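Local structure of CTD kinase subunit gamma (5CE7) at residues A[5-13]-A[25-33]; A[88-99]-A[129-140]. The protein is the gamma subunit of the CTD kinase complex and probably supports its phosphorylation of the RNA polymerase II C-terminal repeats during transcription elongation. All coordinates share one frame; numbering follows the deposited sequence.

Interaction 1. Residues A[5-13]-A[25-33]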
ATOM      1  N   GLU A   5       4.685  13.033  16.864  1.00 13.53           N
ATOM      2  CA  GLU A   5       3.297  12.716  17.192  1.00 17.64           C
ATOM      3  C   GLU A   5       2.566  12.125  15.978  1.00 15.65           C
ATOM      4  O   GLU A   5       1.755  11.199  16.109  1.00 14.33           O
ATOM      5  CB  GLU A   5       2.544  13.954  17.697  1.00 19.12           C
ATOM      6  CG  GLU A   5       1.132  13.599  18.191  1.00 23.29           C
ATOM      7  CD  GLU A   5       0.301  14.798  18.645  1.00 30.91           C
ATOM      8  OE1 GLU A   5      -0.907  14.612  18.913  1.00 33.17           O
ATOM      9  OE2 GLU A   5       0.841  15.921  18.732  1.00 35.41           O
ATOM     10  N   GLY A   6       2.861  12.661  14.801  1.00 14.57           N
ATOM     11  CA  GLY A   6       2.301  12.143  13.566  1.00 15.67           C
ATOM     12  C   GLY A   6       2.607  10.665  13.363  1.00 16.35           C
ATOM     13  O   GLY A   6       1.709   9.864  13.090  1.00 15.05           O
ATOM     14  N   ARG A   7       3.884  10.305  13.486  1.00 12.06           N
ATOM     15  CA  ARG A   7       4.320   8.923  13.335  1.00 13.65           C
ATOM     16  C   ARG A   7       3.690   8.026  14.403  1.00 14.58           C
ATOM     17  O   ARG A   7       3.202   6.945  14.095  1.00 11.66           O
ATOM     18  CB  ARG A   7       5.859   8.820  13.407  1.00 12.80           C
ATOM     19  CG  ARG A   7       6.595   9.469  12.230  1.00 11.73           C
ATOM     20  CD  ARG A   7       8.088   9.119  12.203  1.00 13.37           C
ATOM     21  NE  ARG A   7       8.806   9.589  13.385  1.00 17.55           N
ATOM     22  CZ  ARG A   7       9.353  10.796  13.503  1.00 20.90           C
ATOM     23  NH1 ARG A   7       9.300  11.655  12.497  1.00 20.48           N
ATOM     24  NH2 ARG A   7       9.977  11.136  14.625  1.00 20.12           N
HETATM   25  N   MSE A   8       3.715   8.470  15.658  1.00 12.63           N
HETATM   26  CA  MSE A   8       3.178   7.678  16.771  1.00 13.08           C
HETATM   27  C   MSE A   8       1.691   7.348  16.583  1.00 12.65           C
HETATM   28  O   MSE A   8       1.269   6.185  16.689  1.00 12.14           O
HETATM   29  CB  MSE A   8       3.365   8.414  18.107  1.00 15.44           C
HETATM   30  CG  MSE A   8       2.907   7.578  19.305  1.00 21.04           C
HETATM   31 SE   MSE A   8       3.926   5.908  19.458  1.00 34.40          SE
HETATM   32  CE  MSE A   8       5.603   6.719  19.995  1.00  9.05           C
ATOM     33  N   THR A   9       0.905   8.381  16.319  1.00 11.69           N
ATOM     34  CA  THR A   9      -0.521   8.223  16.067  1.00 12.49           C
ATOM     35  C   THR A   9      -0.794   7.366  14.831  1.00 17.24           C
ATOM     36  O   THR A   9      -1.643   6.463  14.859  1.00 14.84           O
ATOM     37  CB  THR A   9      -1.210   9.591  15.928  1.00 15.46           C
ATOM     38  OG1 THR A   9      -0.975  10.356  17.116  1.00 17.92           O
ATOM     39  CG2 THR A   9      -2.724   9.420  15.742  1.00 16.21           C
ATOM     40  N   PHE A  10      -0.079   7.641  13.742  1.00 16.97           N
ATOM     41  CA  PHE A  10      -0.284   6.883  12.507  1.00 19.92           C
ATOM     42  C   PHE A  10       0.024   5.397  12.697  1.00 18.05           C
ATOM     43  O   PHE A  10      -0.725   4.537  12.231  1.00 17.87           O
ATOM     44  CB  PHE A  10       0.527   7.487  11.350  1.00 16.01           C
ATOM     45  CG  PHE A  10       0.219   6.893   9.999  1.00 14.91           C
ATOM     46  CD1 PHE A  10      -1.070   6.959   9.465  1.00 15.48           C
ATOM     47  CD2 PHE A  10       1.226   6.301   9.239  1.00 14.23           C
ATOM     48  CE1 PHE A  10      -1.349   6.430   8.208  1.00 16.58           C
ATOM     49  CE2 PHE A  10       0.947   5.768   7.981  1.00 16.15           C
ATOM     50  CZ  PHE A  10      -0.333   5.834   7.466  1.00 14.25           C
ATOM     51  N   LEU A  11       1.111   5.090  13.396  1.00 15.90           N
ATOM     52  CA  LEU A  11       1.456   3.697  13.681  1.00 16.87           C
ATOM     53  C   LEU A  11       0.340   2.983  14.469  1.00 18.18           C
ATOM     54  O   LEU A  11       0.020   1.827  14.190  1.00 13.59           O
ATOM     55  CB  LEU A  11       2.817   3.593  14.407  1.00 13.53           C
ATOM     56  CG  LEU A  11       4.087   3.750  13.549  1.00 14.58           C
ATOM     57  CD1 LEU A  11       5.344   3.828  14.423  1.00 12.68           C
ATOM     58  CD2 LEU A  11       4.200   2.592  12.518  1.00 14.11           C
ATOM     59  N   GLN A  12      -0.244   3.672  15.449  1.00 15.31           N
ATOM     60  CA  GLN A  12      -1.376   3.126  16.205  1.00 14.48           C
ATOM     61  C   GLN A  12      -2.581   2.874  15.298  1.00 15.61           C
ATOM     62  O   GLN A  12      -3.216   1.824  15.365  1.00 16.73           O
ATOM     63  CB  GLN A  12      -1.752   4.053  17.365  1.00 12.98           C
ATOM     64  CG  GLN A  12      -0.679   4.141  18.452  1.00 14.33           C
ATOM     65  CD  GLN A  12      -1.064   5.102  19.561  1.00 23.12           C
ATOM     66  OE1 GLN A  12      -1.971   4.833  20.344  1.00 26.95           O
ATOM     67  NE2 GLN A  12      -0.378   6.231  19.623  1.00 23.58           N
ATOM     68  N   LEU A  13      -2.896   3.836  14.437  1.00 16.27           N
ATOM     69  CA  LEU A  13      -3.955   3.650  13.449  1.00 16.39           C
ATOM     70  C   LEU A  13      -3.683   2.458  12.515  1.00 18.14           C
ATOM     71  O   LEU A  13      -4.585   1.665  12.226  1.00 15.42           O
ATOM     72  CB  LEU A  13      -4.134   4.936  12.639  1.00 21.20           C
ATOM     73  CG  LEU A  13      -5.305   5.858  12.992  1.00 27.45           C
ATOM     74  CD1 LEU A  13      -5.903   5.565  14.350  1.00 26.75           C
ATOM     75  CD2 LEU A  13      -4.907   7.327  12.854  1.00 20.52           C
ATOM     76  N   ILE A  25     -10.112   3.295   6.435  1.00 18.93           N
ATOM     77  CA  ILE A  25     -10.550   4.663   6.211  1.00 20.78           C
ATOM     78  C   ILE A  25      -9.889   5.674   7.149  1.00 19.08           C
ATOM     79  O   ILE A  25      -9.385   6.701   6.701  1.00 20.50           O
ATOM     80  CB  ILE A  25     -12.081   4.796   6.329  1.00 24.21           C
ATOM     81  CG1 ILE A  25     -12.771   3.998   5.223  1.00 30.25           C
ATOM     82  CG2 ILE A  25     -12.498   6.255   6.253  1.00 27.41           C
ATOM     83  CD1 ILE A  25     -12.258   4.319   3.835  1.00 34.20           C
ATOM     84  N   LYS A  26      -9.915   5.401   8.444  1.00 18.04           N
ATOM     85  CA  LYS A  26      -9.361   6.349   9.409  1.00 24.01           C
ATOM     86  C   LYS A  26      -7.853   6.592   9.239  1.00 16.42           C
ATOM     87  O   LYS A  26      -7.397   7.734   9.309  1.00 15.75           O
ATOM     88  CB  LYS A  26      -9.664   5.911  10.843  1.00 35.56           C
ATOM     89  CG  LYS A  26     -10.103   7.053  11.736  1.00 44.14           C
ATOM     90  CD  LYS A  26      -9.943   6.724  13.214  1.00 49.53           C
ATOM     91  CE  LYS A  26      -9.798   8.014  14.029  1.00 53.40           C
ATOM     92  NZ  LYS A  26      -9.419   7.770  15.451  1.00 53.68           N
ATOM     93  N   PRO A  27      -7.064   5.521   9.030  1.00 14.76           N
ATOM     94  CA  PRO A  27      -5.629   5.780   8.801  1.00 16.34           C
ATOM     95  C   PRO A  27      -5.392   6.560   7.507  1.00 14.20           C
ATOM     96  O   PRO A  27      -4.461   7.353   7.446  1.00 15.10           O
ATOM     97  CB  PRO A  27      -5.011   4.377   8.670  1.00 18.54           C
ATOM     98  CG  PRO A  27      -6.024   3.421   9.181  1.00 19.02           C
ATOM     99  CD  PRO A  27      -7.372   4.093   9.232  1.00 16.72           C
ATOM    100  N   ALA A  28      -6.226   6.336   6.490  1.00 13.21           N
ATOM    101  CA  ALA A  28      -6.099   7.060   5.229  1.00 11.55           C
ATOM    102  C   ALA A  28      -6.443   8.538   5.378  1.00 11.88           C
ATOM    103  O   ALA A  28      -5.762   9.398   4.811  1.00 14.69           O
ATOM    104  CB  ALA A  28      -6.973   6.415   4.146  1.00 14.21           C
ATOM    105  N   GLN A  29      -7.501   8.834   6.129  1.00 13.71           N
ATOM    106  CA  GLN A  29      -7.894  10.224   6.389  1.00 19.40           C
ATOM    107  C   GLN A  29      -6.824  10.985   7.175  1.00 19.63           C
ATOM    108  O   GLN A  29      -6.548  12.162   6.894  1.00 17.10           O
ATOM    109  CB  GLN A  29      -9.239  10.296   7.125  1.00 24.43           C
ATOM    110  CG  GLN A  29     -10.434   9.936   6.246  1.00 32.35           C
ATOM    111  CD  GLN A  29     -11.734   9.808   7.021  1.00 40.02           C
ATOM    112  OE1 GLN A  29     -11.739   9.423   8.191  1.00 41.27           O
ATOM    113  NE2 GLN A  29     -12.846  10.128   6.365  1.00 42.57           N
ATOM    114  N   PHE A  30      -6.240  10.316   8.165  1.00 17.21           N
ATOM    115  CA  PHE A  30      -5.136  10.886   8.942  1.00 15.30           C
ATOM    116  C   PHE A  30      -3.931  11.209   8.060  1.00 15.25           C
ATOM    117  O   PHE A  30      -3.364  12.295   8.151  1.00 16.68           O
ATOM    118  CB  PHE A  30      -4.699   9.927  10.056  1.00 17.27           C
ATOM    119  CG  PHE A  30      -3.644  10.496  10.968  1.00 20.83           C
ATOM    120  CD1 PHE A  30      -4.001  11.219  12.096  1.00 21.62           C
ATOM    121  CD2 PHE A  30      -2.295  10.303  10.698  1.00 16.16           C
ATOM    122  CE1 PHE A  30      -3.024  11.747  12.944  1.00 17.66           C
ATOM    123  CE2 PHE A  30      -1.317  10.830  11.531  1.00 16.59           C
ATOM    124  CZ  PHE A  30      -1.686  11.549  12.655  1.00 21.37           C
ATOM    125  N   ALA A  31      -3.526  10.252   7.230  1.00 14.45           N
ATOM    126  CA  ALA A  31      -2.375  10.433   6.355  1.00 13.73           C
ATOM    127  C   ALA A  31      -2.555  11.638   5.449  1.00 16.25           C
ATOM    128  O   ALA A  31      -1.587  12.346   5.146  1.00 14.72           O
ATOM    129  CB  ALA A  31      -2.124   9.169   5.515  1.00 14.30           C
ATOM    130  N   ILE A  32      -3.797  11.864   5.025  1.00 14.44           N
ATOM    131  CA  ILE A  32      -4.124  12.938   4.086  1.00 17.81           C
ATOM    132  C   ILE A  32      -4.242  14.265   4.815  1.00 19.47           C
ATOM    133  O   ILE A  32      -3.778  15.299   4.330  1.00 18.78           O
ATOM    134  CB  ILE A  32      -5.435  12.632   3.310  1.00 17.34           C
ATOM    135  CG1 ILE A  32      -5.184  11.520   2.284  1.00 17.76           C
ATOM    136  CG2 ILE A  32      -5.965  13.888   2.629  1.00 20.30           C
ATOM    137  CD1 ILE A  32      -6.427  10.833   1.787  1.00 19.49           C
ATOM    138  N   LYS A  33      -4.850  14.227   5.992  1.00 21.03           N
ATOM    139  CA  LYS A  33      -4.962  15.419   6.831  1.00 23.47           C
ATOM    140  C   LYS A  33      -3.583  15.976   7.167  1.00 22.96           C
ATOM    141  O   LYS A  33      -3.413  17.184   7.351  1.00 23.17           O
ATOM    142  CB  LYS A  33      -5.723  15.076   8.105  1.00 28.04           C
ATOM    143  CG  LYS A  33      -5.719  16.155   9.187  1.00 39.09           C
ATOM    144  CD  LYS A  33      -6.525  17.387   8.789  1.00 47.25           C
ATOM    145  CE  LYS A  33      -6.496  18.438   9.905  1.00 51.92           C
ATOM    146  NZ  LYS A  33      -7.121  19.738   9.514  1.00 51.11           N
TER
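Helices 5-13 and 25-33 run nearly antiparallel at 161°, axes 9.6 Å apart, and their backbones come nearest at L13 and P27, with CA atoms 5.4 Å apart. The two helices form the N-terminal pair of the noncanonical CTD-interacting domain that makes up the N-terminal part of Ctk3, a right-handed superhelix of helices. They pack by a knob-into-hole arrangement: F30 is the knob, and G6, T9, F10 and L13 make the hole. F30 holds its CG anti to the backbone N (chi1 -175°), which sends the ring out from its own helix into that hole. T9 meets the far part of the ring, with CG2 3.7 Å from F30 CE1, and the two side chains cross at about a right angle. On the other ring branch, F30 CE2 lies 3.5 Å from G6 O, which already accepts the backbone N-H of F10. Nearer the root of the knob, L13 CD2 sits 3.8 Å from F30 CB. F10 completes the hole, its CD1 3.8 Å from F30 CD2; the two side chains cross obliquely, yet their ring planes are nearly parallel. The same F10 ring turns its edge to the other helix: CE1 approaches P27 O to 3.3 Å with the oxygen in the ring plane, and also meets A31 CB. No hydrogen bond joins the segments. Beyond them, F10 touches L41 and C44 of helix 38-51, while P27 leans on F63 of helix 54-73. At the close end of the pair, P27 CG rests 3.8 Å from L13 O.

Interaction 2. Residues A[88-99]-A[129-140]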
ATOM      1  N   ILE A  88       5.843   0.471  -6.642  1.00 18.59           N
ATOM      2  CA  ILE A  88       4.847  -0.603  -6.806  1.00 19.44           C
ATOM      3  C   ILE A  88       5.448  -2.006  -6.882  1.00 18.16           C
ATOM      4  O   ILE A  88       4.916  -2.944  -6.289  1.00 18.29           O
ATOM      5  CB  ILE A  88       3.869  -0.362  -7.996  1.00 18.64           C
ATOM      6  CG1 ILE A  88       2.717  -1.382  -7.967  1.00 21.86           C
ATOM      7  CG2 ILE A  88       4.601  -0.425  -9.338  1.00 16.17           C
ATOM      8  CD1 ILE A  88       1.868  -1.351  -6.683  1.00 22.29           C
ATOM      9  N   CYS A  89       6.556  -2.161  -7.595  1.00 17.90           N
ATOM     10  CA  CYS A  89       7.164  -3.483  -7.698  1.00 20.06           C
ATOM     11  C   CYS A  89       7.837  -3.898  -6.387  1.00 19.70           C
ATOM     12  O   CYS A  89       7.830  -5.075  -6.032  1.00 17.63           O
ATOM     13  CB  CYS A  89       8.124  -3.578  -8.893  1.00 23.44           C
ATOM     14  SG  CYS A  89       7.262  -3.593 -10.502  1.00 30.53           S
ATOM     15  N   LYS A  90       8.398  -2.938  -5.659  1.00 16.22           N
ATOM     16  CA  LYS A  90       8.912  -3.233  -4.320  1.00 19.63           C
ATOM     17  C   LYS A  90       7.789  -3.718  -3.409  1.00 16.48           C
ATOM     18  O   LYS A  90       7.947  -4.680  -2.650  1.00 16.32           O
ATOM     19  CB  LYS A  90       9.584  -1.995  -3.712  1.00 24.76           C
ATOM     20  CG  LYS A  90      10.867  -1.585  -4.423  1.00 35.69           C
ATOM     21  CD  LYS A  90      11.542  -0.400  -3.731  1.00 42.13           C
ATOM     22  CE  LYS A  90      12.923  -0.115  -4.325  1.00 45.53           C
ATOM     23  NZ  LYS A  90      13.574   1.084  -3.697  1.00 46.51           N
ATOM     24  N   LEU A  91       6.648  -3.038  -3.485  1.00 19.60           N
ATOM     25  CA  LEU A  91       5.495  -3.407  -2.687  1.00 15.74           C
ATOM     26  C   LEU A  91       5.098  -4.844  -3.002  1.00 17.79           C
ATOM     27  O   LEU A  91       4.854  -5.634  -2.095  1.00 15.77           O
ATOM     28  CB  LEU A  91       4.332  -2.447  -2.937  1.00 17.87           C
ATOM     29  CG  LEU A  91       4.623  -1.035  -2.396  1.00 24.48           C
ATOM     30  CD1 LEU A  91       3.663   0.033  -2.937  1.00 23.87           C
ATOM     31  CD2 LEU A  91       4.598  -1.058  -0.869  1.00 21.77           C
ATOM     32  N   VAL A  92       5.037  -5.182  -4.289  1.00 16.57           N
ATOM     33  CA  VAL A  92       4.697  -6.545  -4.689  1.00 14.10           C
ATOM     34  C   VAL A  92       5.703  -7.566  -4.149  1.00 15.67           C
ATOM     35  O   VAL A  92       5.331  -8.650  -3.693  1.00 16.32           O
ATOM     36  CB  VAL A  92       4.573  -6.677  -6.237  1.00 22.39           C
ATOM     37  CG1 VAL A  92       4.487  -8.139  -6.635  1.00 21.51           C
ATOM     38  CG2 VAL A  92       3.364  -5.899  -6.750  1.00 23.23           C
ATOM     39  N   GLN A  93       6.983  -7.226  -4.224  1.00 18.88           N
ATOM     40  CA  GLN A  93       8.043  -8.125  -3.764  1.00 20.81           C
ATOM     41  C   GLN A  93       7.908  -8.429  -2.271  1.00 18.49           C
ATOM     42  O   GLN A  93       8.197  -9.534  -1.816  1.00 19.58           O
ATOM     43  CB  GLN A  93       9.414  -7.499  -4.042  1.00 30.03           C
ATOM     44  CG  GLN A  93      10.566  -8.189  -3.326  1.00 45.57           C
ATOM     45  CD  GLN A  93      11.684  -7.231  -2.945  1.00 57.01           C
ATOM     46  OE1 GLN A  93      11.932  -6.236  -3.634  1.00 62.64           O
ATOM     47  NE2 GLN A  93      12.359  -7.522  -1.835  1.00 59.67           N
ATOM     48  N   ASN A  94       7.480  -7.430  -1.511  1.00 16.79           N
ATOM     49  CA  ASN A  94       7.290  -7.578  -0.072  1.00 16.77           C
ATOM     50  C   ASN A  94       6.048  -8.416   0.261  1.00 14.51           C
ATOM     51  O   ASN A  94       6.102  -9.314   1.097  1.00 13.50           O
ATOM     52  CB  ASN A  94       7.194  -6.199   0.589  1.00 18.06           C
ATOM     53  CG  ASN A  94       6.865  -6.288   2.068  1.00 20.26           C
ATOM     54  OD1 ASN A  94       5.704  -6.367   2.451  1.00 22.31           O
ATOM     55  ND2 ASN A  94       7.895  -6.304   2.900  1.00 21.64           N
ATOM     56  N   VAL A  95       4.934  -8.132  -0.408  1.00 15.40           N
ATOM     57  CA  VAL A  95       3.669  -8.801  -0.088  1.00 18.43           C
ATOM     58  C   VAL A  95       3.563 -10.215  -0.692  1.00 18.98           C
ATOM     59  O   VAL A  95       3.056 -11.145  -0.050  1.00 16.20           O
ATOM     60  CB  VAL A  95       2.466  -7.928  -0.510  1.00 20.57           C
ATOM     61  CG1 VAL A  95       1.125  -8.595  -0.131  1.00 19.13           C
ATOM     62  CG2 VAL A  95       2.583  -6.549   0.127  1.00 18.98           C
ATOM     63  N   ALA A  96       4.067 -10.365  -1.915  1.00 17.54           N
ATOM     64  CA  ALA A  96       4.023 -11.627  -2.642  1.00 18.94           C
ATOM     65  C   ALA A  96       5.415 -12.019  -3.122  1.00 18.85           C
ATOM     66  O   ALA A  96       5.698 -11.975  -4.323  1.00 18.44           O
ATOM     67  CB  ALA A  96       3.082 -11.512  -3.833  1.00 17.72           C
ATOM     68  N   PRO A  97       6.296 -12.402  -2.186  1.00 18.67           N
ATOM     69  CA  PRO A  97       7.676 -12.765  -2.539  1.00 19.15           C
ATOM     70  C   PRO A  97       7.778 -14.139  -3.206  1.00 19.35           C
ATOM     71  O   PRO A  97       6.785 -14.868  -3.272  1.00 14.95           O
ATOM     72  CB  PRO A  97       8.375 -12.804  -1.175  1.00 19.23           C
ATOM     73  CG  PRO A  97       7.279 -13.210  -0.227  1.00 19.26           C
ATOM     74  CD  PRO A  97       6.062 -12.477  -0.732  1.00 15.68           C
ATOM     75  N   ILE A  98       8.972 -14.489  -3.678  1.00 16.20           N
ATOM     76  CA  ILE A  98       9.236 -15.838  -4.161  1.00 17.44           C
ATOM     77  C   ILE A  98       8.922 -16.834  -3.045  1.00 20.12           C
ATOM     78  O   ILE A  98       9.070 -16.523  -1.864  1.00 20.76           O
ATOM     79  CB  ILE A  98      10.716 -15.998  -4.606  1.00 31.97           C
ATOM     80  CG1 ILE A  98      10.932 -17.327  -5.333  1.00 32.98           C
ATOM     81  CG2 ILE A  98      11.651 -15.912  -3.415  1.00 34.72           C
ATOM     82  CD1 ILE A  98      10.383 -17.366  -6.717  1.00 31.31           C
ATOM     83  N   GLY A  99       8.470 -18.027  -3.415  1.00 21.63           N
ATOM     84  CA  GLY A  99       8.088 -19.022  -2.432  1.00 22.02           C
ATOM     85  C   GLY A  99       6.581 -19.128  -2.285  1.00 18.65           C
ATOM     86  O   GLY A  99       5.832 -18.569  -3.076  1.00 20.07           O
ATOM     87  N   ASP A 129       4.790  -5.093 -15.467  1.00 23.71           N
ATOM     88  CA  ASP A 129       5.926  -5.524 -14.651  1.00 26.19           C
ATOM     89  C   ASP A 129       5.481  -6.155 -13.329  1.00 23.75           C
ATOM     90  O   ASP A 129       5.974  -7.208 -12.935  1.00 24.21           O
ATOM     91  CB  ASP A 129       6.870  -4.347 -14.353  1.00 28.29           C
ATOM     92  CG  ASP A 129       7.847  -4.062 -15.499  1.00 35.95           C
ATOM     93  OD1 ASP A 129       7.902  -4.848 -16.470  1.00 36.91           O
ATOM     94  OD2 ASP A 129       8.570  -3.052 -15.418  1.00 39.13           O
ATOM     95  N   ALA A 130       4.568  -5.492 -12.634  1.00 23.41           N
ATOM     96  CA  ALA A 130       4.112  -5.964 -11.328  1.00 21.06           C
ATOM     97  C   ALA A 130       3.320  -7.267 -11.451  1.00 22.17           C
ATOM     98  O   ALA A 130       3.465  -8.179 -10.633  1.00 22.07           O
ATOM     99  CB  ALA A 130       3.278  -4.886 -10.646  1.00 22.29           C
HETATM  100  N   MSE A 131       2.487  -7.355 -12.481  1.00 21.86           N
HETATM  101  CA  MSE A 131       1.734  -8.584 -12.755  1.00 20.17           C
HETATM  102  C   MSE A 131       2.662  -9.751 -13.103  1.00 23.20           C
HETATM  103  O   MSE A 131       2.412 -10.897 -12.703  1.00 20.19           O
HETATM  104  CB  MSE A 131       0.699  -8.360 -13.866  1.00 20.36           C
HETATM  105  CG  MSE A 131      -0.477  -7.478 -13.440  1.00 22.48           C
HETATM  106 SE   MSE A 131      -1.641  -8.335 -12.103  1.00 32.34          SE
HETATM  107  CE  MSE A 131      -2.457  -9.662 -13.302  1.00 28.32           C
ATOM    108  N   ALA A 132       3.737  -9.469 -13.838  1.00 20.21           N
ATOM    109  CA  ALA A 132       4.711 -10.525 -14.150  1.00 25.61           C
ATOM    110  C   ALA A 132       5.438 -10.995 -12.883  1.00 21.46           C
ATOM    111  O   ALA A 132       5.802 -12.160 -12.757  1.00 22.69           O
ATOM    112  CB  ALA A 132       5.714 -10.055 -15.204  1.00 27.58           C
ATOM    113  N   THR A 133       5.653 -10.077 -11.949  1.00 20.11           N
ATOM    114  CA  THR A 133       6.280 -10.427 -10.685  1.00 23.70           C
ATOM    115  C   THR A 133       5.389 -11.371  -9.889  1.00 22.58           C
ATOM    116  O   THR A 133       5.849 -12.390  -9.390  1.00 22.33           O
ATOM    117  CB  THR A 133       6.590  -9.175  -9.838  1.00 24.28           C
ATOM    118  OG1 THR A 133       7.486  -8.330 -10.566  1.00 28.31           O
ATOM    119  CG2 THR A 133       7.241  -9.573  -8.517  1.00 23.50           C
ATOM    120  N   VAL A 134       4.108 -11.024  -9.779  1.00 21.96           N
ATOM    121  CA  VAL A 134       3.148 -11.881  -9.107  1.00 19.61           C
ATOM    122  C   VAL A 134       3.103 -13.279  -9.736  1.00 20.16           C
ATOM    123  O   VAL A 134       3.067 -14.283  -9.031  1.00 19.26           O
ATOM    124  CB  VAL A 134       1.728 -11.265  -9.111  1.00 16.43           C
ATOM    125  CG1 VAL A 134       0.722 -12.246  -8.537  1.00 13.99           C
ATOM    126  CG2 VAL A 134       1.709  -9.951  -8.313  1.00 14.20           C
ATOM    127  N   GLU A 135       3.095 -13.348 -11.060  1.00 20.44           N
ATOM    128  CA  GLU A 135       3.041 -14.641 -11.720  1.00 23.61           C
ATOM    129  C   GLU A 135       4.300 -15.458 -11.424  1.00 21.27           C
ATOM    130  O   GLU A 135       4.215 -16.629 -11.062  1.00 18.61           O
ATOM    131  CB  GLU A 135       2.820 -14.484 -13.229  1.00 26.71           C
ATOM    132  CG  GLU A 135       2.856 -15.795 -13.992  1.00 30.30           C
ATOM    133  CD  GLU A 135       1.747 -16.755 -13.575  1.00 36.41           C
ATOM    134  OE1 GLU A 135       0.762 -16.307 -12.948  1.00 34.74           O
ATOM    135  OE2 GLU A 135       1.864 -17.965 -13.877  1.00 38.13           O
ATOM    136  N   ALA A 136       5.468 -14.833 -11.558  1.00 20.65           N
ATOM    137  CA  ALA A 136       6.729 -15.504 -11.226  1.00 23.26           C
ATOM    138  C   ALA A 136       6.728 -16.041  -9.786  1.00 19.03           C
ATOM    139  O   ALA A 136       7.162 -17.162  -9.530  1.00 21.24           O
ATOM    140  CB  ALA A 136       7.916 -14.556 -11.437  1.00 23.97           C
ATOM    141  N   HIS A 137       6.222 -15.242  -8.855  1.00 15.64           N
ATOM    142  CA  HIS A 137       6.201 -15.636  -7.445  1.00 20.75           C
ATOM    143  C   HIS A 137       5.064 -16.598  -7.077  1.00 20.93           C
ATOM    144  O   HIS A 137       5.123 -17.289  -6.050  1.00 22.12           O
ATOM    145  CB  HIS A 137       6.201 -14.390  -6.548  1.00 24.47           C
ATOM    146  CG  HIS A 137       7.480 -13.604  -6.629  1.00 23.54           C
ATOM    147  ND1 HIS A 137       7.669 -12.418  -5.946  1.00 21.25           N
ATOM    148  CD2 HIS A 137       8.626 -13.840  -7.299  1.00 23.68           C
ATOM    149  CE1 HIS A 137       8.889 -11.964  -6.192  1.00 22.66           C
ATOM    150  NE2 HIS A 137       9.491 -12.807  -7.014  1.00 22.37           N
ATOM    151  N   GLU A 138       4.026 -16.653  -7.903  1.00 21.78           N
ATOM    152  CA  GLU A 138       2.998 -17.673  -7.715  1.00 20.20           C
ATOM    153  C   GLU A 138       3.548 -19.034  -8.159  1.00 22.11           C
ATOM    154  O   GLU A 138       3.307 -20.060  -7.521  1.00 22.48           O
ATOM    155  CB  GLU A 138       1.708 -17.327  -8.481  1.00 22.90           C
ATOM    156  CG  GLU A 138       0.676 -18.470  -8.484  1.00 23.52           C
ATOM    157  CD  GLU A 138      -0.605 -18.157  -9.264  1.00 24.55           C
ATOM    158  OE1 GLU A 138      -0.851 -16.994  -9.615  1.00 25.05           O
ATOM    159  OE2 GLU A 138      -1.370 -19.094  -9.531  1.00 23.41           O
ATOM    160  N   GLN A 139       4.295 -19.041  -9.252  1.00 25.48           N
ATOM    161  CA  GLN A 139       4.748 -20.300  -9.831  1.00 27.94           C
ATOM    162  C   GLN A 139       5.941 -20.901  -9.095  1.00 31.39           C
ATOM    163  O   GLN A 139       6.130 -22.116  -9.104  1.00 35.04           O
ATOM    164  CB  GLN A 139       5.063 -20.138 -11.324  1.00 31.86           C
ATOM    165  CG  GLN A 139       3.905 -19.591 -12.163  1.00 35.45           C
ATOM    166  CD  GLN A 139       2.621 -20.406 -12.043  1.00 45.53           C
ATOM    167  OE1 GLN A 139       2.633 -21.554 -11.592  1.00 47.89           O
ATOM    168  NE2 GLN A 139       1.500 -19.811 -12.450  1.00 47.48           N
ATOM    169  N   ALA A 140       6.733 -20.056  -8.444  1.00 26.60           N
ATOM    170  CA  ALA A 140       7.923 -20.520  -7.740  1.00 32.01           C
ATOM    171  C   ALA A 140       8.074 -19.857  -6.367  1.00 32.66           C
ATOM    172  O   ALA A 140       7.439 -18.843  -6.052  1.00 25.01           O
ATOM    173  CB  ALA A 140       9.165 -20.284  -8.590  1.00 32.70           C
ATOM    174  OXT ALA A 140       8.856 -20.325  -5.540  1.00 39.22           O
TER
HETATM  175  O   HOH W   1       4.549 -20.325  -5.250  1.00 20.71           O
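In the C-terminal part of this CTD-interacting domain's superhelix, the last helix packs beside helix 88-95, and H137 of the last helix pins the loop A96-G99 that follows helix 88-95. The helix axes run nearly parallel, 15° apart and separated by 9.4 Å. Between them, V92 CG1 packs on T133 CG2 at 3.6 Å and also meets V134 CG2, while V92 CG2 faces A130 CB. T133 OG1 is tied to D129 O in its own helix, which fixes the rotation that presents CG2 to V92. H137 ND1 donates to A96 O (2.6 Å, N-H...O 153°), on a lone pair in the carbonyl plane and almost in the plane of the imidazole. The ring is sandwiched: I98 N lies 3.3 Å above the centre of one face, and T133 CG2 covers the opposite face near the rim. An alanine at H137 is likely to leave A96 O without this donor and to open a gap between I98 and T133. V134 also reaches A106 and V109 of helix 100-118. Past the imidazole, I98 CD1 touches A140 CB, and G99 N donates to A140 O, 2.9 Å away, in the terminal carboxylate of this truncated construct.

Interactions 1 and 2 lie on opposite sides of the chain's centre, about 28 Å apart between centres, and share no helix. The first pair is nearly antiparallel, the second nearly parallel. Half of the touching residues are buried in interaction 1; in interaction 2 the buried ones lie mainly between the helices (I88, V92, A130, V134), and I98 and A140 at its C-terminal end are exposed. Interaction 1 has no hydrogen bond between its segments: aromatic and aliphatic side chains pack on each other and against backbone carbonyls. Interaction 2 turns polar where helix gives way to loop. Helices 38-51 and 54-73 are neighbours of both: F10 and P27 touch them from interaction 1, L91 and V92 from interaction 2.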